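PDB 5IJX: tyrosine--tRNA ligase, mitochondrial from Coccidioides posadasii, which probably catalyses the ATP-dependent attachment of L-tyrosine to mitochondrial tRNA(Tyr), this chain being its catalytic part without the C-terminal region. Local coordinates for residues Leu57-Thr62 and Asp272-Asn277; Pro77-Gly82 and Ala134-Gln139; Gly106-Ile111 and Phe215-Met220; Glu183-Ser188 and Lys254-Ala259. All blocks are in the same frame, centred on the assembly; numbering follows the deposited sequence.

Interaction 1: residues Leu57-Thr62 and Asp272-Asn277; sequences LDKLIT and DPDLAN
A small salt-bridge network, with Lys59 between Asp272 and Asp274, ties helix 54-63 to the loop that runs into strand 279-283. Lys59 leaves the helix with CG anti to its backbone N (chi1 -173°), and a bend at chi3 carries the ammonium group across to the loop. There NZ lies 3.0 Å from Asp274 OD2, approaching from above the plane of that carboxylate, and 3.0 Å from Asp272 OD2, where the hydrogen bond is weak. The Asp274 side chain crosses the lysine at about a right angle, whereas Asp272 comes from the opposite direction. Beneath the charges the contact turns apolar: the CD1 branch of Leu60 sits 4.2 Å from CD2 of Leu275 and 3.6 Å from the Leu275 backbone O. That carbonyl is hydrogen-bonded to Lys64, and the carbonyl of Asp274 to the Tyr279 hydroxyl. Leu60 also reaches Tyr279 itself and Gln234 of the neighbouring strands, which places it between the loop and the sheet. One ammonium group shared by two carboxylates would probably ease the repulsion between the two aspartates, which stand two residues apart, so that a partly exposed charge cluster closes over the buried leucine.

Interaction 2: residues Pro77-Gly82 and Ala134-Gln139; sequences PSLHIG and ANIHLQ
The carboxamide of Gln139 meets Ser78 and Leu79 with both of its polar atoms, each working within the group's own plane. NE2 donates to Ser78 OG at 2.7 Å, with the hydroxyl oxygen only 1° out of the amide plane, while OE1 accepts from the Leu79 backbone N at 2.9 Å on a lone pair, the bond being nearly straight at 171°. The second amide, that of Asn135, is turned differently: its ND2 reaches the Pro77 carbonyl O at 2.9 Å, but this acceptor stands 31° out of the amide plane and the bond is bent. Gln139 gets to the loop because its chain is extended beyond CG. The Ser78 hydroxyl donates in turn to Leu79 O (2.9 Å), on a lone pair. Next to these bonds Leu79 CD2 rests against Ile136 CG2 at 3.7 Å, an apolar touch on the buried side. Asp305, from a later loop, adds weak hydrogen bonds to Asn135 and Ser78. The loop leads straight into His80-His83, the HIGH signature of class I aminoacyl-tRNA synthetases, which in this family binds ATP. With donor and acceptor of one amide both engaged, the rotation of Gln139 is fixed, and three consecutive loop residues are held to helix 126-154 just ahead of that signature.

Interaction 3: residues Gly106-Ile111 and Phe215-Met220; sequences GSTAKI and FCYPIM. With TYR (tyrosine), chain B.
Two close meetings make the tight part of this contact, Thr108 with Tyr217 and Ile111 with Met220, while the touches between and beside them are looser. The phenol ring of Tyr217 stands with its edge to the loop: the Thr108 backbone O lies in the ring plane, 3.3 Å from CE1, and Thr108 CB comes within 3.6 Å of the same ring carbon, the two side chains crossing at about a right angle. Ile111 CD1 lies just as near, 3.5 Å from the selenium of Met220, which is present as selenomethionine, buried and bent at chi3. By contrast, CG2 of the partly exposed Ile111 merely brushes Tyr217 CD1 at 4.3 Å, and Ser107 CB stays 4.4 Å from Met220 CE. A chi1 of 47° puts Thr108 OG1 between its backbone N and carbonyl carbon and brings it 3.7 Å from CD2 of the bound tyrosine. OG1 is in turn hydrogen-bonded to Asp73 and Asn169. Tyr217 OH receives a hydrogen bond from the amino group of the substrate (N to OH, 3.3 Å) and is also bonded to the second carboxylate oxygen of Asp73. Met220 packs also on Leu178 of the second subunit, so the dimer interface begins right behind the pocket wall. Tyr69, Asp113, Asp224 and Gln242 also hydrogen-bond the ligand. Because Asp73 is bonded to both Thr108 and Tyr217, it ties the two pocket walls together through a third residue, and it would be expected to polarise the phenol oxygen toward the substrate's amino group.

Interaction 4: residues Glu183-Ser188 and Lys254-Ala259; sequences EVLGTS and KGILKA
Thr187 OG1 hydrogen-bonds to the Glu183 backbone O at 2.7 Å, a side-chain bond within the 183-188 segment, and the residue that follows, Ser188, is one of those that meet helix 243-259. The bond enters at a C=O...O angle of 151°, tilted 26° from the carbonyl plane, and spans a wider pi-type turn. Just beyond this turn, the CB of Ser188 points toward Gly255. That glycine has no side chain, and the two alpha carbons are 5.9 Å apart; Ser188 OG stands 3.7 Å from Gly255 O, too far for a hydrogen bond. The rest of the contact is apolar and gathers on Ile256. Its CD1 lies 3.9 Å from Val184 CG1 and 4.1 Å from Leu185 CD1; the isoleucine crosses the leucine at about a right angle. The CG1 methylene of Ile256 also leans on the Val184 carbonyl O, at 3.9 Å. Leu185 presents this branch because its CG is anti to the backbone N (chi1 180°). Trp223 and Trp226 of helix 217-229 pack beneath, on Val184 and Leu185 and on Ile256 respectively, while Gly186 makes backbone hydrogen bonds to the second subunit. This is helix-to-helix packing by branched aliphatic side chains, in the helical layer that flanks the Rossmann-type sheet of the class I catalytic domain, close to the dimer interface.

Overall arrangement
Chemistry changes with depth and place. Interaction 1 lies near the surface and is held by charge over a buried leucine, whereas interaction 2 is buried and rests on side-chain amides bonded to loop backbone and to a serine hydroxyl. Interaction 3, also buried, has no hydrogen bond between its segments and joins them through van der Waals contact, the substrate and Asp73. Interaction 4, partly buried, is almost wholly aliphatic. Interactions 3 and 4 meet where Ile219 packs on Leu185, and both reach the second subunit; interactions 1 and 4 meet through Asn277 and Lys254. Interactions 2 and 3 do not touch, their nearest atoms being about 8 Å apart, but each concerns a loop leaving a sheet strand.

Interaction 1: residues Leu57-Thr62 and Asp272-Asn277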
loop_
_atom_site.group_PDB
_atom_site.type_symbol
_atom_site.label_atom_id
_atom_site.label_comp_id
_atom_site.label_asym_id
_atom_site.label_seq_id
_atom_site.Cartn_x
_atom_site.Cartn_y
_atom_site.Cartn_z
ATOM N N LEU A 57 26.250 17.414 4.347
ATOM C CA LEU A 57 25.638 17.727 3.059
ATOM C C LEU A 57 26.547 18.620 2.225
ATOM O O LEU A 57 26.717 18.391 1.021
ATOM C CB LEU A 57 24.279 18.392 3.272
ATOM C CG LEU A 57 23.598 18.946 2.018
ATOM C CD1 LEU A 57 23.452 17.869 0.948
ATOM C CD2 LEU A 57 22.240 19.542 2.370
ATOM N N ASP A 58 27.124 19.653 2.843
ATOM C CA ASP A 58 28.127 20.458 2.155
ATOM C C ASP A 58 29.214 19.566 1.565
ATOM O O ASP A 58 29.607 19.718 0.402
ATOM C CB ASP A 58 28.728 21.475 3.128
ATOM C CG ASP A 58 29.334 22.671 2.426
ATOM O OD1 ASP A 58 29.085 22.845 1.213
ATOM O OD2 ASP A 58 30.050 23.450 3.090
ATOM N N LYS A 59 29.695 18.610 2.363
ATOM C CA LYS A 59 30.696 17.659 1.893
ATOM C C LYS A 59 30.187 16.876 0.689
ATOM O O LYS A 59 30.890 16.734 -0.318
ATOM C CB LYS A 59 31.071 16.713 3.034
ATOM C CG LYS A 59 32.226 15.773 2.736
ATOM C CD LYS A 59 32.612 14.982 3.982
ATOM C CE LYS A 59 31.997 13.598 3.982
ATOM N NZ LYS A 59 32.023 12.966 5.334
ATOM N N LEU A 60 28.963 16.353 0.780
ATOM C CA LEU A 60 28.389 15.584 -0.319
ATOM C C LEU A 60 28.388 16.395 -1.607
ATOM O O LEU A 60 28.931 15.965 -2.631
ATOM C CB LEU A 60 26.967 15.149 0.039
ATOM C CG LEU A 60 26.172 14.473 -1.084
ATOM C CD1 LEU A 60 26.741 13.098 -1.398
ATOM C CD2 LEU A 60 24.705 14.378 -0.714
ATOM N N ILE A 61 27.769 17.577 -1.574
ATOM C CA ILE A 61 27.637 18.382 -2.783
ATOM C C ILE A 61 29.011 18.746 -3.329
ATOM O O ILE A 61 29.237 18.732 -4.545
ATOM C CB ILE A 61 26.787 19.634 -2.497
ATOM C CG1 ILE A 61 25.406 19.223 -1.972
ATOM C CG2 ILE A 61 26.652 20.483 -3.752
ATOM C CD1 ILE A 61 24.516 20.385 -1.571
ATOM N N THR A 62 29.950 19.075 -2.441
ATOM C CA THR A 62 31.282 19.461 -2.895
ATOM C C THR A 62 31.995 18.294 -3.573
ATOM O O THR A 62 32.677 18.480 -4.589
ATOM C CB THR A 62 32.101 19.981 -1.714
ATOM O OG1 THR A 62 31.457 21.133 -1.157
ATOM C CG2 THR A 62 33.505 20.359 -2.152
ATOM N N ASP A 272 32.539 6.028 2.416
ATOM C CA ASP A 272 32.087 7.066 3.334
ATOM C C ASP A 272 30.564 7.124 3.339
ATOM O O ASP A 272 29.966 7.463 2.313
ATOM C CB ASP A 272 32.656 8.418 2.934
ATOM C CG ASP A 272 32.220 9.529 3.868
ATOM O OD1 ASP A 272 31.841 9.224 5.020
ATOM O OD2 ASP A 272 32.257 10.705 3.452
ATOM N N PRO A 273 29.900 6.818 4.460
ATOM C CA PRO A 273 28.428 6.830 4.452
ATOM C C PRO A 273 27.840 8.182 4.097
ATOM O O PRO A 273 26.783 8.239 3.458
ATOM C CB PRO A 273 28.060 6.416 5.885
ATOM C CG PRO A 273 29.290 5.790 6.449
ATOM C CD PRO A 273 30.438 6.476 5.788
ATOM N N ASP A 274 28.495 9.276 4.493
ATOM C CA ASP A 274 27.979 10.606 4.188
ATOM C C ASP A 274 27.810 10.832 2.693
ATOM O O ASP A 274 27.022 11.698 2.293
ATOM C CB ASP A 274 28.908 11.670 4.774
ATOM C CG ASP A 274 28.903 11.678 6.290
ATOM O OD1 ASP A 274 28.344 10.733 6.886
ATOM O OD2 ASP A 274 29.462 12.623 6.885
ATOM N N LEU A 275 28.527 10.081 1.857
ATOM C CA LEU A 275 28.411 10.210 0.411
ATOM C C LEU A 275 27.322 9.326 -0.181
ATOM O O LEU A 275 27.012 9.465 -1.370
ATOM C CB LEU A 275 29.753 9.877 -0.251
ATOM C CG LEU A 275 30.926 10.786 0.123
ATOM C CD1 LEU A 275 32.208 10.297 -0.529
ATOM C CD2 LEU A 275 30.644 12.227 -0.271
ATOM N N ALA A 276 26.736 8.429 0.613
ATOM C CA ALA A 276 25.699 7.526 0.140
ATOM C C ALA A 276 24.321 7.826 0.713
ATOM O O ALA A 276 23.347 7.196 0.290
ATOM C CB ALA A 276 26.071 6.074 0.481
ATOM N N ASN A 277 24.210 8.770 1.651
ATOM C CA ASN A 277 22.978 8.971 2.395
ATOM C C ASN A 277 22.112 10.048 1.758
ATOM O O ASN A 277 22.592 10.876 0.977
ATOM C CB ASN A 277 23.294 9.363 3.836
ATOM C CG ASN A 277 23.639 8.172 4.703
ATOM O OD1 ASN A 277 23.730 7.044 4.221
ATOM N ND2 ASN A 277 23.833 8.416 5.993
#

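Interaction 2: residues Pro77-Gly82 and Ala134-Gln139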
loop_
_atom_site.group_PDB
_atom_site.type_symbol
_atom_site.label_atom_id
_atom_site.label_comp_id
_atom_site.label_asym_id
_atom_site.label_seq_id
_atom_site.Cartn_x
_atom_site.Cartn_y
_atom_site.Cartn_z
ATOM N N PRO A 77 -4.925 25.529 -9.583
ATOM C CA PRO A 77 -4.938 25.576 -11.051
ATOM C C PRO A 77 -3.649 26.123 -11.637
ATOM O O PRO A 77 -3.365 25.876 -12.816
ATOM C CB PRO A 77 -6.127 26.490 -11.355
ATOM C CG PRO A 77 -6.110 27.454 -10.215
ATOM C CD PRO A 77 -5.722 26.625 -9.004
ATOM N N SER A 78 -2.861 26.849 -10.847
ATOM C CA SER A 78 -1.585 27.380 -11.294
ATOM C C SER A 78 -0.643 27.460 -10.106
ATOM O O SER A 78 -1.065 27.418 -8.947
ATOM C CB SER A 78 -1.737 28.767 -11.928
ATOM O OG SER A 78 -0.482 29.425 -11.986
ATOM N N LEU A 79 0.644 27.575 -10.410
ATOM C CA LEU A 79 1.628 27.869 -9.385
ATOM C C LEU A 79 1.493 29.320 -8.930
ATOM O O LEU A 79 0.947 30.176 -9.633
ATOM C CB LEU A 79 3.045 27.626 -9.907
ATOM C CG LEU A 79 3.393 26.207 -10.358
ATOM C CD1 LEU A 79 4.749 26.201 -11.049
ATOM C CD2 LEU A 79 3.388 25.248 -9.178
ATOM N N HIS A 80 1.994 29.584 -7.729
ATOM C CA HIS A 80 2.096 30.927 -7.185
ATOM C C HIS A 80 3.527 31.136 -6.717
ATOM O O HIS A 80 4.330 30.199 -6.671
ATOM C CB HIS A 80 1.103 31.149 -6.037
ATOM C CG HIS A 80 1.077 30.034 -5.039
ATOM N ND1 HIS A 80 1.793 30.068 -3.862
ATOM C CD2 HIS A 80 0.424 28.848 -5.048
ATOM C CE1 HIS A 80 1.578 28.953 -3.187
ATOM N NE2 HIS A 80 0.752 28.195 -3.886
ATOM N N ILE A 81 3.854 32.381 -6.369
ATOM C CA ILE A 81 5.222 32.683 -5.973
ATOM C C ILE A 81 5.645 31.847 -4.771
ATOM O O ILE A 81 6.841 31.598 -4.585
ATOM C CB ILE A 81 5.378 34.198 -5.707
ATOM C CG1 ILE A 81 4.540 34.640 -4.505
ATOM C CG2 ILE A 81 4.981 34.982 -6.956
ATOM C CD1 ILE A 81 4.699 36.118 -4.154
ATOM N N GLY A 82 4.687 31.367 -3.974
ATOM C CA GLY A 82 5.033 30.575 -2.804
ATOM C C GLY A 82 5.876 29.358 -3.140
ATOM O O GLY A 82 6.802 29.010 -2.402
ATOM N N ALA A 134 -2.229 19.596 -16.010
ATOM C CA ALA A 134 -1.798 20.055 -17.326
ATOM C C ALA A 134 -1.159 21.437 -17.243
ATOM O O ALA A 134 -0.064 21.666 -17.775
ATOM C CB ALA A 134 -2.984 20.062 -18.290
ATOM N N ASN A 135 -1.825 22.375 -16.564
ATOM C CA ASN A 135 -1.339 23.749 -16.540
ATOM C C ASN A 135 -0.012 23.853 -15.794
ATOM O O ASN A 135 0.923 24.512 -16.264
ATOM C CB ASN A 135 -2.390 24.668 -15.915
ATOM C CG ASN A 135 -2.112 26.139 -16.184
ATOM O OD1 ASN A 135 -2.150 26.592 -17.329
ATOM N ND2 ASN A 135 -1.841 26.892 -15.126
ATOM N N ILE A 136 0.096 23.205 -14.630
ATOM C CA ILE A 136 1.349 23.265 -13.880
ATOM C C ILE A 136 2.460 22.554 -14.645
ATOM O O ILE A 136 3.625 22.968 -14.603
ATOM C CB ILE A 136 1.165 22.680 -12.469
ATOM C CG1 ILE A 136 0.125 23.498 -11.697
ATOM C CG2 ILE A 136 2.501 22.666 -11.725
ATOM C CD1 ILE A 136 -0.127 23.023 -10.280
ATOM N N HIS A 137 2.122 21.469 -15.345
ATOM C CA HIS A 137 3.104 20.792 -16.183
ATOM C C HIS A 137 3.654 21.743 -17.236
ATOM O O HIS A 137 4.869 21.813 -17.455
ATOM C CB HIS A 137 2.476 19.564 -16.840
ATOM C CG HIS A 137 3.446 18.741 -17.630
ATOM N ND1 HIS A 137 3.986 19.167 -18.823
ATOM C CD2 HIS A 137 3.971 17.515 -17.396
ATOM C CE1 HIS A 137 4.804 18.241 -19.290
ATOM N NE2 HIS A 137 4.813 17.228 -18.443
ATOM N N LEU A 138 2.770 22.488 -17.900
ATOM C CA LEU A 138 3.229 23.506 -18.837
ATOM C C LEU A 138 4.133 24.518 -18.140
ATOM O O LEU A 138 5.234 24.823 -18.618
ATOM C CB LEU A 138 2.026 24.203 -19.474
ATOM C CG LEU A 138 2.341 25.383 -20.392
ATOM C CD1 LEU A 138 3.264 24.949 -21.520
ATOM C CD2 LEU A 138 1.058 25.982 -20.941
ATOM N N GLN A 139 3.686 25.038 -16.994
ATOM C CA GLN A 139 4.423 26.101 -16.318
ATOM C C GLN A 139 5.828 25.653 -15.930
ATOM O O GLN A 139 6.777 26.443 -15.997
ATOM C CB GLN A 139 3.645 26.567 -15.087
ATOM C CG GLN A 139 2.362 27.314 -15.419
ATOM C CD GLN A 139 1.606 27.755 -14.184
ATOM O OE1 GLN A 139 1.808 27.221 -13.093
ATOM N NE2 GLN A 139 0.732 28.742 -14.347
#

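Interaction 3: residues Gly106-Ile111 and Phe215-Met220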
loop_
_atom_site.group_PDB
_atom_site.type_symbol
_atom_site.label_atom_id
_atom_site.label_comp_id
_atom_site.label_asym_id
_atom_site.label_seq_id
_atom_site.Cartn_x
_atom_site.Cartn_y
_atom_site.Cartn_z
ATOM N N GLY A 106 1.209 13.815 -9.322
ATOM C CA GLY A 106 -0.007 13.377 -9.989
ATOM C C GLY A 106 -0.863 12.472 -9.123
ATOM O O GLY A 106 -2.086 12.630 -9.064
ATOM N N SER A 107 -0.237 11.512 -8.442
ATOM C CA SER A 107 -0.966 10.565 -7.607
ATOM C C SER A 107 -1.140 11.062 -6.179
ATOM O O SER A 107 -2.225 10.924 -5.603
ATOM C CB SER A 107 -0.246 9.216 -7.596
ATOM O OG SER A 107 -0.390 8.563 -8.845
ATOM N N THR A 108 -0.086 11.633 -5.595
ATOM C CA THR A 108 -0.176 12.146 -4.233
ATOM C C THR A 108 -1.272 13.196 -4.098
ATOM O O THR A 108 -1.893 13.311 -3.034
ATOM C CB THR A 108 1.175 12.727 -3.814
ATOM O OG1 THR A 108 1.684 13.566 -4.860
ATOM C CG2 THR A 108 2.170 11.613 -3.534
ATOM N N ALA A 109 -1.530 13.966 -5.158
ATOM C CA ALA A 109 -2.537 15.019 -5.079
ATOM C C ALA A 109 -3.951 14.456 -4.997
ATOM O O ALA A 109 -4.851 15.128 -4.479
ATOM C CB ALA A 109 -2.414 15.952 -6.280
ATOM N N LYS A 110 -4.176 13.244 -5.510
ATOM C CA LYS A 110 -5.485 12.621 -5.367
ATOM C C LYS A 110 -5.819 12.326 -3.911
ATOM O O LYS A 110 -6.995 12.142 -3.587
ATOM C CB LYS A 110 -5.549 11.336 -6.191
ATOM N N ILE A 111 -4.817 12.278 -3.037
ATOM C CA ILE A 111 -5.029 12.058 -1.614
ATOM C C ILE A 111 -4.918 13.355 -0.825
ATOM O O ILE A 111 -5.661 13.566 0.135
ATOM C CB ILE A 111 -4.030 11.005 -1.090
ATOM C CG1 ILE A 111 -4.241 9.666 -1.801
ATOM C CG2 ILE A 111 -4.179 10.834 0.415
ATOM C CD1 ILE A 111 -3.139 8.664 -1.546
ATOM N N PHE A 215 -3.143 8.679 5.940
ATOM C CA PHE A 215 -2.081 8.247 6.843
ATOM C C PHE A 215 -0.859 7.758 6.078
ATOM O O PHE A 215 0.271 7.907 6.556
ATOM C CB PHE A 215 -2.616 7.154 7.768
ATOM C CG PHE A 215 -1.599 6.616 8.732
ATOM C CD1 PHE A 215 -1.147 7.387 9.786
ATOM C CD2 PHE A 215 -1.109 5.329 8.594
ATOM C CE1 PHE A 215 -0.216 6.890 10.679
ATOM C CE2 PHE A 215 -0.180 4.826 9.482
ATOM C CZ PHE A 215 0.268 5.609 10.525
ATOM N N CYS A 216 -1.061 7.184 4.894
ATOM C CA CYS A 216 0.023 6.629 4.095
ATOM C C CYS A 216 0.633 7.636 3.127
ATOM O O CYS A 216 1.535 7.271 2.365
ATOM C CB CYS A 216 -0.482 5.409 3.313
ATOM S SG CYS A 216 -0.980 4.018 4.359
ATOM N N TYR A 217 0.174 8.887 3.138
ATOM C CA TYR A 217 0.756 9.893 2.252
ATOM C C TYR A 217 2.263 10.018 2.426
ATOM O O TYR A 217 2.993 9.915 1.420
ATOM C CB TYR A 217 0.060 11.237 2.481
ATOM C CG TYR A 217 0.512 12.318 1.528
ATOM C CD1 TYR A 217 -0.215 12.607 0.381
ATOM C CD2 TYR A 217 1.671 13.044 1.770
ATOM C CE1 TYR A 217 0.198 13.593 -0.493
ATOM C CE2 TYR A 217 2.093 14.027 0.902
ATOM C CZ TYR A 217 1.355 14.301 -0.228
ATOM O OH TYR A 217 1.777 15.285 -1.093
ATOM N N PRO A 218 2.799 10.232 3.631
ATOM C CA PRO A 218 4.261 10.349 3.758
ATOM C C PRO A 218 4.996 9.108 3.301
ATOM O O PRO A 218 6.172 9.202 2.930
ATOM C CB PRO A 218 4.467 10.615 5.256
ATOM C CG PRO A 218 3.251 10.053 5.914
ATOM C CD PRO A 218 2.128 10.264 4.944
ATOM N N ILE A 219 4.347 7.944 3.310
ATOM C CA ILE A 219 4.979 6.757 2.749
ATOM C C ILE A 219 5.124 6.907 1.242
ATOM O O ILE A 219 6.187 6.639 0.676
ATOM C CB ILE A 219 4.182 5.493 3.111
ATOM C CG1 ILE A 219 4.066 5.366 4.628
ATOM C CG2 ILE A 219 4.864 4.267 2.513
ATOM C CD1 ILE A 219 3.282 4.166 5.090
HETATM N N MSE A 220 4.061 7.330 0.570
HETATM C CA MSE A 220 4.123 7.501 -0.873
HETATM C C MSE A 220 5.198 8.512 -1.233
HETATM O O MSE A 220 5.981 8.295 -2.157
HETATM C CB MSE A 220 2.778 7.949 -1.430
HETATM C CG MSE A 220 1.670 6.928 -1.266
HETATM SE SE MSE A 220 0.053 7.488 -2.186
HETATM C CE MSE A 220 0.479 6.858 -3.979
HETATM N N TYR B . 4.033 17.491 -0.275
HETATM C CA TYR B . 4.181 18.477 -1.339
HETATM C C TYR B . 3.146 19.592 -1.192
HETATM O O TYR B . 3.346 20.722 -1.647
HETATM C CB TYR B . 4.041 17.807 -2.711
HETATM C CG TYR B . 4.985 16.640 -2.944
HETATM C CD1 TYR B . 6.283 16.654 -2.450
HETATM C CD2 TYR B . 4.572 15.524 -3.661
HETATM C CE1 TYR B . 7.143 15.588 -2.666
HETATM C CE2 TYR B . 5.423 14.455 -3.880
HETATM C CZ TYR B . 6.706 14.490 -3.381
HETATM O OH TYR B . 7.551 13.425 -3.602
HETATM O OXT TYR B . 2.078 19.389 -0.613
#

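Interaction 4: residues Glu183-Ser188 and Lys254-Ala259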
loop_
_atom_site.group_PDB
_atom_site.type_symbol
_atom_site.label_atom_id
_atom_site.label_comp_id
_atom_site.label_asym_id
_atom_site.label_seq_id
_atom_site.Cartn_x
_atom_site.Cartn_y
_atom_site.Cartn_z
ATOM N N GLU A 183 7.044 -4.923 1.324
ATOM C CA GLU A 183 8.209 -5.749 1.628
ATOM C C GLU A 183 9.452 -4.892 1.835
ATOM O O GLU A 183 10.123 -4.991 2.869
ATOM C CB GLU A 183 8.438 -6.763 0.505
ATOM C CG GLU A 183 7.352 -7.823 0.387
ATOM C CD GLU A 183 7.535 -8.714 -0.827
ATOM O OE1 GLU A 183 8.141 -8.253 -1.820
ATOM O OE2 GLU A 183 7.076 -9.876 -0.790
ATOM N N VAL A 184 9.766 -4.036 0.862
ATOM C CA VAL A 184 11.005 -3.264 0.902
ATOM C C VAL A 184 10.948 -2.202 1.996
ATOM O O VAL A 184 11.896 -2.041 2.774
ATOM C CB VAL A 184 11.278 -2.639 -0.478
ATOM C CG1 VAL A 184 12.464 -1.692 -0.417
ATOM C CG2 VAL A 184 11.516 -3.733 -1.515
ATOM N N LEU A 185 9.849 -1.451 2.062
ATOM C CA LEU A 185 9.733 -0.314 2.972
ATOM C C LEU A 185 8.792 -0.554 4.141
ATOM O O LEU A 185 9.103 -0.158 5.266
ATOM C CB LEU A 185 9.263 0.927 2.203
ATOM C CG LEU A 185 9.092 2.205 3.030
ATOM C CD1 LEU A 185 10.388 2.589 3.727
ATOM C CD2 LEU A 185 8.615 3.335 2.142
ATOM N N GLY A 186 7.642 -1.188 3.904
ATOM C CA GLY A 186 6.680 -1.384 4.978
ATOM C C GLY A 186 7.266 -2.115 6.172
ATOM O O GLY A 186 6.946 -1.800 7.321
ATOM N N THR A 187 8.129 -3.101 5.920
ATOM C CA THR A 187 8.710 -3.879 7.007
ATOM C C THR A 187 9.715 -3.079 7.826
ATOM O O THR A 187 10.004 -3.456 8.966
ATOM C CB THR A 187 9.382 -5.136 6.454
ATOM O OG1 THR A 187 10.388 -4.769 5.504
ATOM C CG2 THR A 187 8.361 -6.029 5.778
ATOM N N SER A 188 10.252 -1.989 7.274
ATOM C CA SER A 188 11.202 -1.146 7.994
ATOM C C SER A 188 10.508 -0.077 8.826
ATOM O O SER A 188 10.932 0.206 9.952
ATOM C CB SER A 188 12.167 -0.475 7.012
ATOM O OG SER A 188 12.875 -1.436 6.251
ATOM N N LYS A 254 17.249 5.371 4.488
ATOM C CA LYS A 254 18.234 4.768 5.376
ATOM C C LYS A 254 17.739 3.422 5.882
ATOM O O LYS A 254 18.460 2.418 5.821
ATOM C CB LYS A 254 18.543 5.718 6.535
ATOM C CG LYS A 254 19.270 6.987 6.091
ATOM C CD LYS A 254 19.487 7.968 7.230
ATOM C CE LYS A 254 20.330 9.156 6.782
ATOM N NZ LYS A 254 20.267 10.301 7.738
ATOM N N GLY A 255 16.486 3.370 6.342
ATOM C CA GLY A 255 15.943 2.111 6.825
ATOM C C GLY A 255 16.054 1.008 5.792
ATOM O O GLY A 255 16.363 -0.140 6.122
ATOM N N ILE A 256 15.815 1.344 4.524
ATOM C CA ILE A 256 15.962 0.362 3.454
ATOM C C ILE A 256 17.409 -0.103 3.363
ATOM O O ILE A 256 17.692 -1.307 3.319
ATOM C CB ILE A 256 15.467 0.954 2.122
ATOM C CG1 ILE A 256 13.957 1.187 2.191
ATOM C CG2 ILE A 256 15.822 0.037 0.956
ATOM C CD1 ILE A 256 13.383 1.886 0.977
ATOM N N LEU A 257 18.352 0.843 3.339
ATOM C CA LEU A 257 19.756 0.472 3.202
ATOM C C LEU A 257 20.240 -0.295 4.425
ATOM O O LEU A 257 20.965 -1.289 4.295
ATOM C CB LEU A 257 20.613 1.717 2.978
ATOM C CG LEU A 257 20.207 2.630 1.820
ATOM C CD1 LEU A 257 21.095 3.863 1.804
ATOM C CD2 LEU A 257 20.282 1.903 0.483
ATOM N N LYS A 258 19.844 0.146 5.621
ATOM C CA LYS A 258 20.270 -0.511 6.852
ATOM C C LYS A 258 19.742 -1.934 6.969
ATOM O O LYS A 258 20.249 -2.698 7.799
ATOM C CB LYS A 258 19.816 0.315 8.057
ATOM C CG LYS A 258 20.305 -0.213 9.396
ATOM N N ALA A 259 18.742 -2.307 6.166
ATOM C CA ALA A 259 18.187 -3.652 6.185
ATOM C C ALA A 259 18.538 -4.471 4.952
ATOM O O ALA A 259 18.435 -5.700 4.998
ATOM C CB ALA A 259 16.659 -3.595 6.326
#